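Local atomic coordinates of type III Pentaketide Synthase (Neurospora crassa, PDB entry 3EUO), a protein that probably acts as an acyltransferase of the chalcone and stilbene synthase family, building pentaketides as a fungal type III polyketide synthase. Residues Leu312-Tyr324 with Val338-Pro352. Residues are numbered along the deposited sequence; the frame is centred on the assembly and turned at random.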
# COMPACT_ATOMS: atom_id res chain seq x y z
N LEU A 312 -16.58 -30.61 -0.02
CA LEU A 312 -17.66 -29.70 0.37
C LEU A 312 -18.82 -29.71 -0.64
O LEU A 312 -18.65 -30.14 -1.78
CB LEU A 312 -17.12 -28.27 0.52
CG LEU A 312 -15.91 -28.06 1.44
CD1 LEU A 312 -15.34 -26.65 1.32
CD2 LEU A 312 -16.28 -28.38 2.88
N THR A 313 -20.00 -29.28 -0.20
CA THR A 313 -21.13 -29.03 -1.09
C THR A 313 -21.13 -27.55 -1.47
O THR A 313 -20.49 -26.74 -0.80
CB THR A 313 -22.49 -29.36 -0.43
OG1 THR A 313 -22.77 -28.43 0.63
CG2 THR A 313 -22.52 -30.80 0.11
N PRO A 314 -21.85 -27.18 -2.56
CA PRO A 314 -21.95 -25.76 -2.90
C PRO A 314 -22.58 -24.94 -1.78
O PRO A 314 -22.27 -23.76 -1.64
CB PRO A 314 -22.89 -25.76 -4.11
CG PRO A 314 -22.82 -27.12 -4.67
CD PRO A 314 -22.59 -28.03 -3.51
N GLU A 315 -23.45 -25.57 -1.00
CA GLU A 315 -24.13 -24.91 0.10
C GLU A 315 -23.17 -24.50 1.22
O GLU A 315 -23.45 -23.56 1.96
CB GLU A 315 -25.26 -25.79 0.64
CG GLU A 315 -26.49 -25.81 -0.26
CD GLU A 315 -26.34 -26.73 -1.47
OE1 GLU A 315 -25.46 -27.62 -1.45
OE2 GLU A 315 -27.11 -26.57 -2.44
N HIS A 316 -22.05 -25.20 1.32
CA HIS A 316 -20.99 -24.84 2.26
C HIS A 316 -20.44 -23.46 1.95
O HIS A 316 -20.03 -22.74 2.85
CB HIS A 316 -19.85 -25.86 2.25
CG HIS A 316 -20.13 -27.08 3.06
ND1 HIS A 316 -20.94 -28.10 2.62
CD2 HIS A 316 -19.69 -27.45 4.29
CE1 HIS A 316 -21.00 -29.05 3.54
NE2 HIS A 316 -20.25 -28.67 4.56
N MET A 317 -20.42 -23.10 0.67
CA MET A 317 -19.98 -21.78 0.22
C MET A 317 -21.13 -20.99 -0.42
O MET A 317 -20.91 -20.27 -1.39
CB MET A 317 -18.84 -21.91 -0.79
CG MET A 317 -17.55 -22.49 -0.24
SD MET A 317 -16.35 -22.84 -1.56
CE MET A 317 -17.40 -23.51 -2.77
N ARG A 318 -22.34 -21.11 0.14
CA ARG A 318 -23.56 -20.51 -0.43
C ARG A 318 -23.49 -18.99 -0.68
O ARG A 318 -24.00 -18.49 -1.69
CB ARG A 318 -24.78 -20.84 0.44
CG ARG A 318 -24.69 -20.34 1.87
CD ARG A 318 -25.69 -21.06 2.75
NE ARG A 318 -25.50 -20.76 4.17
CZ ARG A 318 -24.57 -21.32 4.95
NH1 ARG A 318 -23.72 -22.21 4.45
NH2 ARG A 318 -24.50 -20.99 6.23
N ALA A 319 -22.87 -18.26 0.24
CA ALA A 319 -22.70 -16.81 0.09
C ALA A 319 -21.70 -16.45 -1.02
O ALA A 319 -21.82 -15.40 -1.66
CB ALA A 319 -22.30 -16.18 1.42
N SER A 320 -20.72 -17.32 -1.23
CA SER A 320 -19.73 -17.15 -2.31
C SER A 320 -20.41 -17.32 -3.66
O SER A 320 -20.21 -16.51 -4.55
CB SER A 320 -18.60 -18.17 -2.16
OG SER A 320 -17.89 -17.97 -0.95
N TYR A 321 -21.23 -18.36 -3.79
CA TYR A 321 -22.06 -18.54 -4.98
C TYR A 321 -23.01 -17.38 -5.22
O TYR A 321 -23.15 -16.93 -6.36
CB TYR A 321 -22.84 -19.86 -4.90
CG TYR A 321 -22.04 -21.02 -5.44
CD1 TYR A 321 -21.41 -21.92 -4.58
CD2 TYR A 321 -21.89 -21.21 -6.81
CE1 TYR A 321 -20.67 -22.99 -5.08
CE2 TYR A 321 -21.15 -22.26 -7.33
CZ TYR A 321 -20.54 -23.15 -6.46
OH TYR A 321 -19.80 -24.20 -6.96
N ASP A 322 -23.65 -16.90 -4.16
CA ASP A 322 -24.61 -15.80 -4.26
C ASP A 322 -23.95 -14.54 -4.82
O ASP A 322 -24.50 -13.90 -5.72
CB ASP A 322 -25.23 -15.51 -2.89
CG ASP A 322 -26.26 -14.40 -2.95
OD1 ASP A 322 -27.44 -14.71 -3.20
OD2 ASP A 322 -25.89 -13.22 -2.75
N ARG A 323 -22.79 -14.20 -4.28
CA ARG A 323 -22.02 -13.04 -4.75
C ARG A 323 -21.56 -13.21 -6.20
O ARG A 323 -21.74 -12.33 -7.03
CB ARG A 323 -20.81 -12.81 -3.84
CG ARG A 323 -20.99 -11.69 -2.84
CD ARG A 323 -22.12 -11.96 -1.86
NE ARG A 323 -22.65 -10.68 -1.39
CZ ARG A 323 -23.77 -10.12 -1.83
NH1 ARG A 323 -24.53 -10.73 -2.73
NH2 ARG A 323 -24.14 -8.95 -1.35
N TYR A 324 -20.98 -14.37 -6.48
CA TYR A 324 -20.41 -14.65 -7.78
C TYR A 324 -21.46 -14.60 -8.90
O TYR A 324 -21.26 -13.93 -9.92
CB TYR A 324 -19.74 -16.03 -7.75
CG TYR A 324 -19.10 -16.43 -9.05
CD1 TYR A 324 -17.92 -15.84 -9.50
CD2 TYR A 324 -19.68 -17.42 -9.84
CE1 TYR A 324 -17.33 -16.23 -10.70
CE2 TYR A 324 -19.11 -17.81 -11.05
CZ TYR A 324 -17.94 -17.21 -11.47
OH TYR A 324 -17.39 -17.61 -12.66
N VAL A 338 -19.18 -11.26 0.68
CA VAL A 338 -19.49 -12.65 1.06
C VAL A 338 -19.79 -12.79 2.57
O VAL A 338 -20.82 -13.35 2.96
CB VAL A 338 -18.38 -13.62 0.61
CG1 VAL A 338 -18.61 -15.03 1.16
CG2 VAL A 338 -18.28 -13.65 -0.93
N LEU A 339 -18.91 -12.25 3.42
CA LEU A 339 -19.13 -12.31 4.87
C LEU A 339 -20.39 -11.57 5.35
O LEU A 339 -21.07 -12.02 6.29
CB LEU A 339 -17.90 -11.81 5.63
CG LEU A 339 -16.68 -12.73 5.59
CD1 LEU A 339 -15.48 -11.97 6.10
CD2 LEU A 339 -16.92 -14.00 6.41
N ASN A 340 -20.70 -10.45 4.69
CA ASN A 340 -21.93 -9.71 4.97
C ASN A 340 -23.15 -10.53 4.58
O ASN A 340 -24.12 -10.65 5.34
CB ASN A 340 -21.92 -8.37 4.23
CG ASN A 340 -23.07 -7.46 4.64
OD1 ASN A 340 -23.37 -7.31 5.82
ND2 ASN A 340 -23.71 -6.86 3.65
N ARG A 341 -23.11 -11.11 3.38
CA ARG A 341 -24.24 -11.89 2.87
C ARG A 341 -24.46 -13.18 3.67
O ARG A 341 -25.60 -13.59 3.88
CB ARG A 341 -24.05 -12.19 1.38
CG ARG A 341 -25.18 -12.97 0.72
CD ARG A 341 -26.39 -12.10 0.40
NE ARG A 341 -27.33 -12.81 -0.46
CZ ARG A 341 -28.61 -13.02 -0.18
NH1 ARG A 341 -29.14 -12.56 0.94
NH2 ARG A 341 -29.37 -13.69 -1.04
N LEU A 342 -23.37 -13.80 4.12
CA LEU A 342 -23.44 -15.07 4.84
C LEU A 342 -24.35 -15.00 6.06
O LEU A 342 -25.05 -15.97 6.38
CB LEU A 342 -22.04 -15.55 5.25
CG LEU A 342 -21.90 -16.90 5.96
CD1 LEU A 342 -22.36 -18.05 5.09
CD2 LEU A 342 -20.46 -17.11 6.42
N ARG A 343 -24.34 -13.86 6.75
CA ARG A 343 -25.09 -13.74 7.99
C ARG A 343 -26.54 -13.27 7.80
O ARG A 343 -27.23 -12.98 8.78
CB ARG A 343 -24.34 -12.89 9.03
CG ARG A 343 -23.84 -11.52 8.55
CD ARG A 343 -24.97 -10.53 8.32
NE ARG A 343 -24.49 -9.18 8.01
CZ ARG A 343 -24.21 -8.24 8.92
NH1 ARG A 343 -24.36 -8.48 10.22
NH2 ARG A 343 -23.78 -7.05 8.53
N GLU A 344 -27.00 -13.20 6.55
CA GLU A 344 -28.38 -12.81 6.25
C GLU A 344 -29.31 -14.02 6.30
O GLU A 344 -28.88 -15.15 6.06
CB GLU A 344 -28.46 -12.10 4.90
CG GLU A 344 -27.65 -10.79 4.88
CD GLU A 344 -27.80 -9.99 3.60
OE1 GLU A 344 -28.41 -10.48 2.62
OE2 GLU A 344 -27.30 -8.84 3.57
N LYS A 345 -30.58 -13.78 6.63
CA LYS A 345 -31.54 -14.87 6.87
C LYS A 345 -31.71 -15.85 5.70
O LYS A 345 -31.83 -17.06 5.92
CB LYS A 345 -32.91 -14.33 7.29
CG LYS A 345 -32.91 -13.51 8.58
CD LYS A 345 -32.78 -14.38 9.83
CE LYS A 345 -32.84 -13.54 11.11
NZ LYS A 345 -31.66 -12.62 11.25
N ASP A 346 -31.73 -15.35 4.47
CA ASP A 346 -31.96 -16.26 3.34
C ASP A 346 -30.75 -17.15 3.05
O ASP A 346 -30.88 -18.20 2.42
CB ASP A 346 -32.48 -15.54 2.09
CG ASP A 346 -31.60 -14.40 1.66
OD1 ASP A 346 -30.47 -14.29 2.17
OD2 ASP A 346 -32.05 -13.59 0.80
N MET A 347 -29.58 -16.75 3.55
CA MET A 347 -28.42 -17.64 3.53
C MET A 347 -28.52 -18.71 4.62
O MET A 347 -28.20 -19.88 4.37
CB MET A 347 -27.10 -16.85 3.58
CG MET A 347 -26.75 -16.12 2.25
SD MET A 347 -26.55 -17.14 0.77
CE MET A 347 -28.11 -16.84 -0.08
N ASP A 348 -28.98 -18.33 5.82
CA ASP A 348 -29.24 -19.30 6.89
C ASP A 348 -30.10 -20.46 6.37
O ASP A 348 -29.89 -21.61 6.74
CB ASP A 348 -29.92 -18.65 8.10
CG ASP A 348 -29.01 -17.66 8.83
OD1 ASP A 348 -27.79 -17.62 8.57
OD2 ASP A 348 -29.54 -16.91 9.69
N ALA A 349 -31.04 -20.12 5.48
CA ALA A 349 -31.99 -21.09 4.91
C ALA A 349 -31.35 -22.12 3.98
O ALA A 349 -31.95 -23.16 3.70
CB ALA A 349 -33.12 -20.35 4.19
N LEU A 350 -30.15 -21.83 3.50
CA LEU A 350 -29.45 -22.74 2.61
C LEU A 350 -28.29 -23.47 3.29
O LEU A 350 -27.51 -24.16 2.62
CB LEU A 350 -28.98 -22.00 1.35
CG LEU A 350 -30.06 -21.49 0.41
CD1 LEU A 350 -29.50 -20.44 -0.54
CD2 LEU A 350 -30.71 -22.63 -0.37
N ALA A 351 -28.18 -23.34 4.61
CA ALA A 351 -27.09 -23.96 5.36
C ALA A 351 -27.10 -25.48 5.21
O ALA A 351 -28.16 -26.10 5.38
CB ALA A 351 -27.18 -23.58 6.82
N PRO A 352 -25.94 -26.09 4.88
CA PRO A 352 -25.87 -27.54 4.68
C PRO A 352 -26.51 -28.29 5.85
O PRO A 352 -26.18 -28.03 7.01
CB PRO A 352 -24.37 -27.82 4.63
CG PRO A 352 -23.78 -26.57 4.12
CD PRO A 352 -24.62 -25.46 4.70
O HOH W 1 -25.96 -18.54 6.78
O HOH W 2 -23.13 -8.13 1.07
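Arg-341 and Asp-322 carry the main charge pairing between helices 318-327 and 334-342, whose short segments cross at 117° with axes 8.5 Å apart. The arginine grips the carboxylate side-on: NE reaches OD2 of Asp-322 at 2.7 Å and NH2 reaches OD1 at 3.1 Å, both from above the carboxylate plane, the two planes lying 60° apart. NH1 makes salt bridges to Glu-344 and Asp-346. Arg-323 NH1 lies 4.2 Å from Arg-341 NE, but both pair with Asp-322 OD2, which probably eases their repulsion. With an alanine in place of Arg-341, Glu-344 and Asp-346 would probably lose the charge that draws them together, and Asp-322 would keep Arg-323 alone of these arginines.

Arg-318 lies between helix 334-342 and the beta turn 348-351. With CG set between backbone N and carbonyl carbon (chi1 60°) and the chain extended to NE, its guanidinium slips between Leu-342 CD1 on one face and Ala-351 CA, 3.6 Å above the other. NE makes a weak bond to Met-347 O, NH1 donates to Glu-315 O and forms a salt bridge with Asp-292, and NH2 meets a water shared with Leu-342 O and Asp-348.

Apolar and CH-pi contacts lie between and beside these sites. Small Ala-319 sits where the chains come near, its CB 3.5 Å from Val-338 O and packed on Leu-342 CB. Met-347 CE lies over the Arg-341 guanidinium, and Pro-352 CG over the His-316 ring, 3.7 Å from its centroid.

The contact thus joins helix 318-327 and the preceding 3-10 turn to helices 334-342 and 345-348 and the beta turn, each arginine fixed by several acceptors and probably little free to rotate.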